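Local coordinates for polycyclic ketone monooxygenase (Myceliophthora thermophila, PDB 5MQ6), which uses FAD and NADPH to insert one oxygen atom beside the carbonyl of ketones, especially bulky polycyclic ones, giving esters or lactones, at residues A[177-185]-A[197-205]; A[355-365]-A[422-430]. All blocks are in the same frame, centred on the assembly; numbering follows the deposited sequence.

Contact 1: residues A[177-185]-A[197-205]; sequences ALFRSNVKT and LEVTEGRGP. With FAD (flavin-adenine dinucleotide), chain B.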
# COMPACT_ATOMS: atom_id res chain seq x y z
N ALA A 177 16.56 16.08 3.03
CA ALA A 177 16.38 14.66 3.06
C ALA A 177 17.63 13.88 3.40
O ALA A 177 18.71 14.14 2.96
CB ALA A 177 15.85 14.21 1.72
N LEU A 178 17.44 12.86 4.19
CA LEU A 178 18.42 11.94 4.54
C LEU A 178 18.00 10.55 4.01
O LEU A 178 17.05 9.93 4.47
CB LEU A 178 18.60 11.95 6.04
CG LEU A 178 19.47 10.85 6.61
CD1 LEU A 178 20.94 10.98 6.08
CD2 LEU A 178 19.34 10.87 8.11
N PHE A 179 18.76 10.06 3.04
CA PHE A 179 18.40 8.78 2.37
C PHE A 179 19.29 7.64 2.88
O PHE A 179 20.19 7.86 3.73
CB PHE A 179 18.50 8.94 0.83
CG PHE A 179 17.53 9.87 0.28
CD1 PHE A 179 16.17 9.60 0.38
CD2 PHE A 179 17.93 11.05 -0.30
CE1 PHE A 179 15.22 10.49 -0.11
CE2 PHE A 179 17.00 11.90 -0.81
CZ PHE A 179 15.62 11.62 -0.70
N ARG A 180 19.02 6.45 2.38
CA ARG A 180 19.73 5.25 2.79
C ARG A 180 19.65 5.00 4.28
O ARG A 180 20.50 4.28 4.84
CB ARG A 180 21.22 5.30 2.37
CG ARG A 180 21.41 5.58 0.89
CD ARG A 180 22.90 5.70 0.52
NE ARG A 180 23.53 6.85 1.17
CZ ARG A 180 24.82 7.15 1.10
NH1 ARG A 180 25.62 6.44 0.35
NH2 ARG A 180 25.32 8.19 1.74
N SER A 181 18.67 5.57 4.95
CA SER A 181 18.65 5.52 6.38
C SER A 181 17.47 4.74 6.96
O SER A 181 16.31 5.09 6.72
CB SER A 181 18.70 6.95 6.90
OG SER A 181 19.88 7.54 6.53
N ASN A 182 17.76 3.79 7.82
CA ASN A 182 16.77 3.05 8.53
C ASN A 182 16.55 3.62 9.89
O ASN A 182 17.46 3.67 10.73
CB ASN A 182 17.19 1.58 8.63
CG ASN A 182 16.14 0.72 9.34
OD1 ASN A 182 14.90 0.89 9.20
ND2 ASN A 182 16.62 -0.25 10.10
N VAL A 183 15.31 3.97 10.17
CA VAL A 183 14.91 4.41 11.52
C VAL A 183 14.57 3.17 12.29
O VAL A 183 13.82 2.34 11.81
CB VAL A 183 13.68 5.36 11.49
CG1 VAL A 183 13.37 5.84 12.88
CG2 VAL A 183 13.93 6.54 10.55
N LYS A 184 15.09 3.07 13.52
CA LYS A 184 14.82 1.87 14.39
C LYS A 184 13.97 2.16 15.60
O LYS A 184 13.17 1.32 16.00
CB LYS A 184 16.17 1.27 14.90
CG LYS A 184 16.98 0.66 13.78
CD LYS A 184 18.42 1.10 13.71
CE LYS A 184 19.37 0.33 14.61
NZ LYS A 184 20.61 1.14 15.10
N THR A 185 14.11 3.35 16.18
CA THR A 185 13.52 3.72 17.44
C THR A 185 13.14 5.17 17.37
O THR A 185 13.89 5.98 16.85
CB THR A 185 14.56 3.53 18.53
OG1 THR A 185 14.84 2.14 18.56
CG2 THR A 185 14.04 3.77 19.80
N LEU A 197 15.20 10.09 17.34
CA LEU A 197 15.21 8.97 16.46
C LEU A 197 16.59 8.34 16.41
O LEU A 197 17.56 9.08 16.26
CB LEU A 197 14.82 9.44 15.08
CG LEU A 197 13.33 9.73 14.79
CD1 LEU A 197 12.87 10.98 15.50
CD2 LEU A 197 13.11 9.81 13.28
N GLU A 198 16.64 7.01 16.50
CA GLU A 198 17.84 6.26 16.22
C GLU A 198 17.79 5.76 14.83
O GLU A 198 16.90 4.97 14.50
CB GLU A 198 17.95 5.01 17.05
CG GLU A 198 18.16 5.29 18.48
CD GLU A 198 18.09 4.02 19.32
OE1 GLU A 198 17.99 2.84 18.77
OE2 GLU A 198 18.16 4.24 20.56
N VAL A 199 18.81 6.11 14.06
CA VAL A 199 18.85 5.96 12.63
C VAL A 199 20.22 5.37 12.24
O VAL A 199 21.29 5.78 12.77
CB VAL A 199 18.70 7.34 11.99
CG1 VAL A 199 18.91 7.20 10.55
CG2 VAL A 199 17.34 8.00 12.29
N THR A 200 20.22 4.45 11.29
CA THR A 200 21.45 3.92 10.67
C THR A 200 21.50 4.26 9.21
O THR A 200 20.60 3.85 8.46
CB THR A 200 21.48 2.38 10.76
OG1 THR A 200 21.36 2.03 12.10
CG2 THR A 200 22.83 1.82 10.33
N GLU A 201 22.48 5.06 8.81
CA GLU A 201 22.66 5.48 7.43
C GLU A 201 23.71 4.61 6.74
O GLU A 201 24.90 4.69 7.09
CB GLU A 201 23.07 6.93 7.37
CG GLU A 201 23.32 7.51 6.02
CD GLU A 201 24.25 8.71 5.91
OE1 GLU A 201 24.87 9.05 6.91
OE2 GLU A 201 24.34 9.31 4.77
N GLY A 202 23.26 3.84 5.73
CA GLY A 202 24.11 3.18 4.75
C GLY A 202 25.00 4.11 4.01
O GLY A 202 24.58 5.19 3.63
N ARG A 203 26.26 3.72 3.84
CA ARG A 203 27.20 4.55 3.05
C ARG A 203 27.81 3.85 1.85
O ARG A 203 28.70 4.38 1.20
CB ARG A 203 28.31 5.07 3.95
CG ARG A 203 27.79 5.74 5.24
CD ARG A 203 27.28 7.11 4.93
NE ARG A 203 28.32 7.99 4.38
CZ ARG A 203 28.16 9.24 3.98
NH1 ARG A 203 27.02 9.89 4.05
NH2 ARG A 203 29.20 9.90 3.52
N GLY A 204 27.32 2.68 1.53
CA GLY A 204 27.74 2.05 0.28
C GLY A 204 28.63 0.85 0.56
O GLY A 204 29.00 0.59 1.72
N PRO A 205 28.98 0.11 -0.49
CA PRO A 205 29.65 -1.16 -0.26
C PRO A 205 31.07 -0.96 0.33
O PRO A 205 31.75 0.03 -0.02
CB PRO A 205 29.66 -1.83 -1.66
CG PRO A 205 28.83 -0.94 -2.56
CD PRO A 205 28.86 0.42 -1.93
PA FAD B . 5.74 4.59 0.35
O1A FAD B . 5.79 3.14 0.71
O2A FAD B . 5.62 5.04 -1.09
O5B FAD B . 7.06 5.28 0.95
C5B FAD B . 7.44 5.04 2.27
C4B FAD B . 8.95 4.99 2.33
O4B FAD B . 9.30 4.96 3.73
C3B FAD B . 9.61 3.78 1.69
O3B FAD B . 10.72 4.18 0.93
C2B FAD B . 10.05 2.94 2.86
O2B FAD B . 11.18 2.16 2.57
C1B FAD B . 10.32 4.01 3.89
N9A FAD B . 10.33 3.50 5.24
C8A FAD B . 9.35 2.76 5.84
N7A FAD B . 9.76 2.46 7.07
C5A FAD B . 10.99 2.96 7.29
C6A FAD B . 11.91 2.98 8.44
N6A FAD B . 11.71 2.39 9.60
N1A FAD B . 13.00 3.68 8.23
C2A FAD B . 13.28 4.29 7.05
N3A FAD B . 12.54 4.33 5.97
C4A FAD B . 11.37 3.63 6.06
N1 FAD B . -1.60 2.60 -4.71
C2 FAD B . -2.56 3.28 -5.42
O2 FAD B . -3.40 3.96 -4.85
N3 FAD B . -2.59 3.20 -6.76
C4 FAD B . -1.68 2.46 -7.41
O4 FAD B . -1.75 2.44 -8.63
C4X FAD B . -0.61 1.70 -6.74
N5 FAD B . 0.32 0.91 -7.37
C5X FAD B . 1.24 0.26 -6.61
C6 FAD B . 2.25 -0.60 -7.25
C7 FAD B . 3.21 -1.26 -6.34
C7M FAD B . 4.29 -2.17 -6.88
C8 FAD B . 3.15 -1.10 -4.86
C8M FAD B . 4.14 -1.77 -3.90
C9 FAD B . 2.19 -0.29 -4.29
C9A FAD B . 1.24 0.39 -5.11
N10 FAD B . 0.27 1.18 -4.48
C10 FAD B . -0.65 1.86 -5.29
C1' FAD B . 0.25 1.41 -3.02
C2' FAD B . 1.36 2.50 -2.74
O2' FAD B . 2.23 2.02 -1.71
C3' FAD B . 0.81 3.93 -2.39
O3' FAD B . 0.01 4.40 -3.48
C4' FAD B . 1.84 5.06 -2.20
O4' FAD B . 2.97 5.06 -3.18
C5' FAD B . 2.37 5.06 -0.75
O5' FAD B . 3.00 6.36 -0.52
P FAD B . 3.67 6.47 0.95
O1P FAD B . 4.68 7.67 0.82
O2P FAD B . 2.51 6.44 1.96
O3P FAD B . 4.45 5.04 1.19
O HOH W 1 22.59 9.12 2.81
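The guanidinium of R180 has G202 O over the centre of one face, 3.1 Å above its plane, and a water in plane at its edge. That water accepts from R180 NE and donates to F179 O and to E201 OE2. R203 turns its own edge to the same oxygen: NH1 lies 2.8 Å from E201 OE2, in the guanidinium plane but 41° out of the carboxylate plane. The bends at chi2 (-77°) and chi3 of R203 fold its chain back to that oxygen. R180 adds a long salt bridge, NH2 to E201 OE2 at 3.4 Å, whose hydrogen bond is weak, and bonds to N68; with R210 on E201 OE1, the buried carboxylate is probably held charged.

Beyond this network runs a beta hairpin, N182 and T200 forming a hydrogen-bonded pair. A beta bulge follows, so that K184 N donates to E198 O (2.8 Å) while E198 N bonds T185 O. K184 NZ reaches T200 OG1 at 3.2 Å, and both also bind E211. V183 and V199 are a non-hydrogen-bonded pair, which turns the V183 amide and carbonyl away from the partner strand to read the FAD adenine: V183 N to N1A is 3.0 Å, and N6A to V183 O 3.1 Å. L178 and V199 pack on L214 of strand 210-216, and S181 and V183 on V112 of strand 109-112.

Contact 2: residues A[355-365]-A[422-430]; sequences GWTEMPAFSAV and TWCKRPTFS. With NDP (NADPH dihydro-nicotinamide-adenine-dinucleotide phosphate), chain C.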
# COMPACT_ATOMS: atom_id res chain seq x y z
N GLY A 355 -12.24 0.53 -15.47
CA GLY A 355 -12.65 -0.68 -14.84
C GLY A 355 -12.93 -0.63 -13.36
O GLY A 355 -13.65 -1.49 -12.88
N TRP A 356 -12.34 0.35 -12.64
CA TRP A 356 -12.63 0.53 -11.24
C TRP A 356 -14.08 0.97 -10.99
O TRP A 356 -14.58 0.79 -9.91
CB TRP A 356 -11.74 1.64 -10.67
CG TRP A 356 -10.29 1.23 -10.43
CD1 TRP A 356 -9.20 1.56 -11.21
CD2 TRP A 356 -9.78 0.53 -9.29
NE1 TRP A 356 -8.03 1.09 -10.59
CE2 TRP A 356 -8.37 0.45 -9.43
CE3 TRP A 356 -10.37 -0.05 -8.18
CZ2 TRP A 356 -7.56 -0.21 -8.50
CZ3 TRP A 356 -9.58 -0.68 -7.27
CH2 TRP A 356 -8.16 -0.76 -7.43
N THR A 357 -14.74 1.56 -11.99
CA THR A 357 -16.10 2.08 -11.84
C THR A 357 -17.17 1.00 -12.07
O THR A 357 -18.37 1.32 -12.08
CB THR A 357 -16.32 3.32 -12.76
OG1 THR A 357 -16.27 2.93 -14.15
CG2 THR A 357 -15.26 4.31 -12.54
N GLU A 358 -16.75 -0.26 -12.24
CA GLU A 358 -17.62 -1.38 -12.55
C GLU A 358 -17.68 -2.45 -11.47
O GLU A 358 -18.04 -3.61 -11.74
CB GLU A 358 -17.18 -2.08 -13.86
CG GLU A 358 -17.39 -1.24 -15.08
CD GLU A 358 -16.91 -1.91 -16.37
OE1 GLU A 358 -17.73 -2.13 -17.26
OE2 GLU A 358 -15.75 -2.20 -16.54
N MET A 359 -17.29 -2.06 -10.26
CA MET A 359 -17.14 -3.01 -9.16
C MET A 359 -17.69 -2.40 -7.84
O MET A 359 -16.94 -2.19 -6.86
CB MET A 359 -15.67 -3.43 -9.07
CG MET A 359 -14.68 -2.32 -9.20
SD MET A 359 -13.00 -3.01 -8.97
CE MET A 359 -12.82 -4.03 -10.41
N PRO A 360 -19.00 -2.12 -7.80
CA PRO A 360 -19.63 -1.51 -6.64
C PRO A 360 -19.61 -2.38 -5.38
O PRO A 360 -19.69 -1.85 -4.29
CB PRO A 360 -21.08 -1.26 -7.14
CG PRO A 360 -21.31 -2.43 -8.09
CD PRO A 360 -19.99 -2.49 -8.84
N ALA A 361 -19.39 -3.68 -5.51
CA ALA A 361 -19.18 -4.53 -4.33
C ALA A 361 -17.82 -4.37 -3.72
O ALA A 361 -17.57 -4.93 -2.62
CB ALA A 361 -19.39 -6.02 -4.63
N PHE A 362 -16.91 -3.63 -4.39
CA PHE A 362 -15.67 -3.24 -3.63
C PHE A 362 -15.94 -2.51 -2.30
O PHE A 362 -15.13 -2.55 -1.35
CB PHE A 362 -14.67 -2.49 -4.49
CG PHE A 362 -13.24 -2.61 -4.04
CD1 PHE A 362 -12.54 -3.81 -4.19
CD2 PHE A 362 -12.56 -1.50 -3.50
CE1 PHE A 362 -11.20 -3.93 -3.76
CE2 PHE A 362 -11.26 -1.61 -3.06
CZ PHE A 362 -10.56 -2.82 -3.21
N SER A 363 -17.08 -1.88 -2.23
CA SER A 363 -17.54 -1.20 -1.01
C SER A 363 -17.62 -2.16 0.21
O SER A 363 -17.59 -1.72 1.38
CB SER A 363 -18.95 -0.66 -1.32
OG SER A 363 -19.83 -1.76 -1.60
N ALA A 364 -17.69 -3.46 -0.06
CA ALA A 364 -17.64 -4.45 1.00
C ALA A 364 -16.45 -4.20 1.89
O ALA A 364 -16.49 -4.46 3.05
CB ALA A 364 -17.54 -5.90 0.41
N VAL A 365 -15.34 -3.81 1.32
CA VAL A 365 -14.13 -3.64 2.11
C VAL A 365 -13.78 -2.21 2.37
O VAL A 365 -12.95 -1.99 3.21
CB VAL A 365 -12.88 -4.34 1.60
CG1 VAL A 365 -12.99 -5.84 1.89
CG2 VAL A 365 -12.60 -4.01 0.13
N THR A 422 -15.01 -9.98 -5.46
CA THR A 422 -14.13 -8.94 -5.93
C THR A 422 -13.38 -8.26 -4.76
O THR A 422 -12.21 -7.94 -4.86
CB THR A 422 -14.91 -7.84 -6.71
OG1 THR A 422 -15.74 -8.42 -7.77
CG2 THR A 422 -13.95 -6.86 -7.34
N TRP A 423 -14.08 -8.01 -3.66
CA TRP A 423 -13.46 -7.37 -2.52
C TRP A 423 -12.33 -8.15 -1.75
O TRP A 423 -11.70 -7.53 -0.92
CB TRP A 423 -14.53 -6.90 -1.56
CG TRP A 423 -15.26 -7.99 -0.82
CD1 TRP A 423 -14.80 -8.69 0.25
CD2 TRP A 423 -16.58 -8.50 -1.10
NE1 TRP A 423 -15.75 -9.56 0.68
CE2 TRP A 423 -16.85 -9.47 -0.12
CE3 TRP A 423 -17.56 -8.17 -2.04
CZ2 TRP A 423 -18.06 -10.17 -0.07
CZ3 TRP A 423 -18.79 -8.88 -2.01
CH2 TRP A 423 -19.03 -9.86 -1.00
N CYS A 424 -12.08 -9.44 -2.00
CA CYS A 424 -11.13 -10.23 -1.22
C CYS A 424 -9.65 -10.06 -1.60
O CYS A 424 -8.79 -10.47 -0.85
CB CYS A 424 -11.44 -11.73 -1.33
SG CYS A 424 -12.99 -12.23 -0.56
N LYS A 425 -9.38 -9.50 -2.78
CA LYS A 425 -8.05 -9.21 -3.24
C LYS A 425 -8.09 -7.93 -4.00
O LYS A 425 -9.16 -7.51 -4.48
CB LYS A 425 -7.53 -10.24 -4.27
CG LYS A 425 -7.56 -11.67 -3.84
CD LYS A 425 -6.52 -12.03 -2.77
CE LYS A 425 -6.05 -13.50 -2.86
NZ LYS A 425 -4.79 -13.69 -2.08
N ARG A 426 -6.92 -7.36 -4.21
CA ARG A 426 -6.87 -6.15 -5.04
C ARG A 426 -7.24 -6.51 -6.50
O ARG A 426 -6.79 -7.50 -7.06
CB ARG A 426 -5.56 -5.33 -4.96
CG ARG A 426 -5.88 -3.86 -5.31
CD ARG A 426 -4.74 -2.93 -5.11
NE ARG A 426 -4.75 -1.68 -5.86
CZ ARG A 426 -5.11 -0.48 -5.36
NH1 ARG A 426 -5.64 -0.34 -4.13
NH2 ARG A 426 -5.00 0.62 -6.07
N PRO A 427 -8.18 -5.77 -7.08
CA PRO A 427 -8.44 -6.07 -8.49
C PRO A 427 -7.23 -5.63 -9.34
O PRO A 427 -6.48 -4.73 -8.92
CB PRO A 427 -9.67 -5.22 -8.82
CG PRO A 427 -9.88 -4.31 -7.66
CD PRO A 427 -9.22 -4.93 -6.48
N THR A 428 -7.07 -6.27 -10.50
CA THR A 428 -5.90 -6.07 -11.41
C THR A 428 -6.48 -5.84 -12.73
O THR A 428 -7.62 -6.25 -13.00
CB THR A 428 -4.99 -7.29 -11.47
OG1 THR A 428 -5.71 -8.40 -12.04
CG2 THR A 428 -4.58 -7.64 -10.06
N PHE A 429 -5.75 -5.09 -13.56
CA PHE A 429 -6.30 -4.65 -14.83
C PHE A 429 -5.22 -4.86 -15.86
O PHE A 429 -4.09 -4.45 -15.63
CB PHE A 429 -6.69 -3.19 -14.77
CG PHE A 429 -7.63 -2.85 -13.62
CD1 PHE A 429 -7.11 -2.58 -12.32
CD2 PHE A 429 -9.00 -2.76 -13.82
CE1 PHE A 429 -7.92 -2.30 -11.26
CE2 PHE A 429 -9.84 -2.47 -12.70
CZ PHE A 429 -9.28 -2.24 -11.44
N SER A 430 -5.53 -5.54 -16.97
CA SER A 430 -4.58 -5.79 -18.00
C SER A 430 -5.29 -6.22 -19.29
O SER A 430 -6.23 -7.09 -19.28
CB SER A 430 -3.63 -6.91 -17.59
OG SER A 430 -2.69 -7.07 -18.66
PA NDP C . 0.81 -9.84 -3.84
O1A NDP C . 1.04 -10.11 -2.31
O2A NDP C . -0.43 -9.18 -4.38
O5B NDP C . 1.10 -11.23 -4.59
C5B NDP C . 2.04 -12.18 -4.13
C4B NDP C . 1.75 -13.41 -4.97
O4B NDP C . 2.63 -14.49 -4.58
C3B NDP C . 0.30 -13.88 -4.79
O3B NDP C . -0.28 -14.11 -6.08
C2B NDP C . 0.51 -15.11 -3.94
O2B NDP C . -0.57 -16.09 -4.02
C1B NDP C . 1.84 -15.63 -4.43
N9A NDP C . 2.41 -16.58 -3.48
C8A NDP C . 2.64 -16.41 -2.14
N7A NDP C . 3.15 -17.52 -1.58
C5A NDP C . 3.23 -18.40 -2.62
C6A NDP C . 3.65 -19.79 -2.74
N6A NDP C . 4.08 -20.40 -1.64
N1A NDP C . 3.59 -20.36 -3.96
C2A NDP C . 3.13 -19.73 -5.08
N3A NDP C . 2.70 -18.45 -5.07
C4A NDP C . 2.74 -17.79 -3.86
O3 NDP C . 2.00 -8.95 -4.41
PN NDP C . 2.10 -7.99 -5.75
O1N NDP C . 3.57 -7.46 -5.74
O2N NDP C . 1.65 -8.73 -7.00
O5D NDP C . 1.06 -6.78 -5.48
C5D NDP C . 1.16 -6.06 -4.21
C4D NDP C . 0.38 -4.76 -4.25
O4D NDP C . 1.01 -3.80 -5.12
C3D NDP C . -0.96 -4.98 -4.96
O3D NDP C . -1.95 -5.82 -4.26
C2D NDP C . -1.32 -3.54 -5.40
O2D NDP C . -1.83 -2.75 -4.27
C1D NDP C . 0.02 -3.08 -5.96
P2B NDP C . -1.81 -15.99 -2.97
O1X NDP C . -1.14 -15.78 -1.61
O2X NDP C . -2.51 -17.33 -2.96
O3X NDP C . -2.76 -14.91 -3.50
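At the NADPH pocket, where the cofactor comes close to FAD, W356 and R426 meet as ring against guanidinium. W356 CH2 stands 3.6 Å above the guanidinium plane, over its centre, and the two planes are 67° apart, so the indole approaches the face of the cation with its rim. R426 runs extended from CG to NE and rests CD against ribose O2D of the cofactor. D133, an FAD-binding residue, fixes both partners, taking R426 NE in a salt bridge and W356 NE1 on its carbonyl oxygen. The preceding K425 places NZ 2.8 Å from O3X of the 2'-phosphate, the group that distinguishes NADPH from NADH. F429 CZ lies over the W356 face, its ring inclined at 42° to the five-membered ring in an oblique pairing.

Two 3-10 turns, 355-357 and 360-362, lead into helix 363-366, and together they pack against the irregular run that ends in strand 428-429, which pairs in parallel with strand 305-306. P427 is wedged among three side chains: its CG is 3.6 Å from M359 SD and 3.7 Å from W356 CZ3, and its CD 3.5 Å from F362 CE1. Farther along, at helix 363-366, V365 CG1 packs on W423 CD1 (3.8 Å), while A361 CB lies in plane at the indole edge, 3.8 Å from W423 CE3. W423 NE1 bonds S592 O, and the adjoining C424 is disulfide-linked to C596.

Overall arrangement
The two contacts occur in series along the chain, neither nested nor crossed. Contact 1 comes first and shuts a short hairpin, only eleven residues separating its segments, within the mixed sheet that carries the adenine end of FAD. The chain then builds much of the parallel sheet beside NADPH, including strands 271-275 and 294-299. Contact 2 follows, closing a loop of 56 residues that contains the long helix 378-406 and bringing 355-365 up against 422-430, whose K425 and R426 line the cofactor pockets. The centres lie about 37 Å apart, on opposite sides of the chain's centre, and the two contacts do not touch.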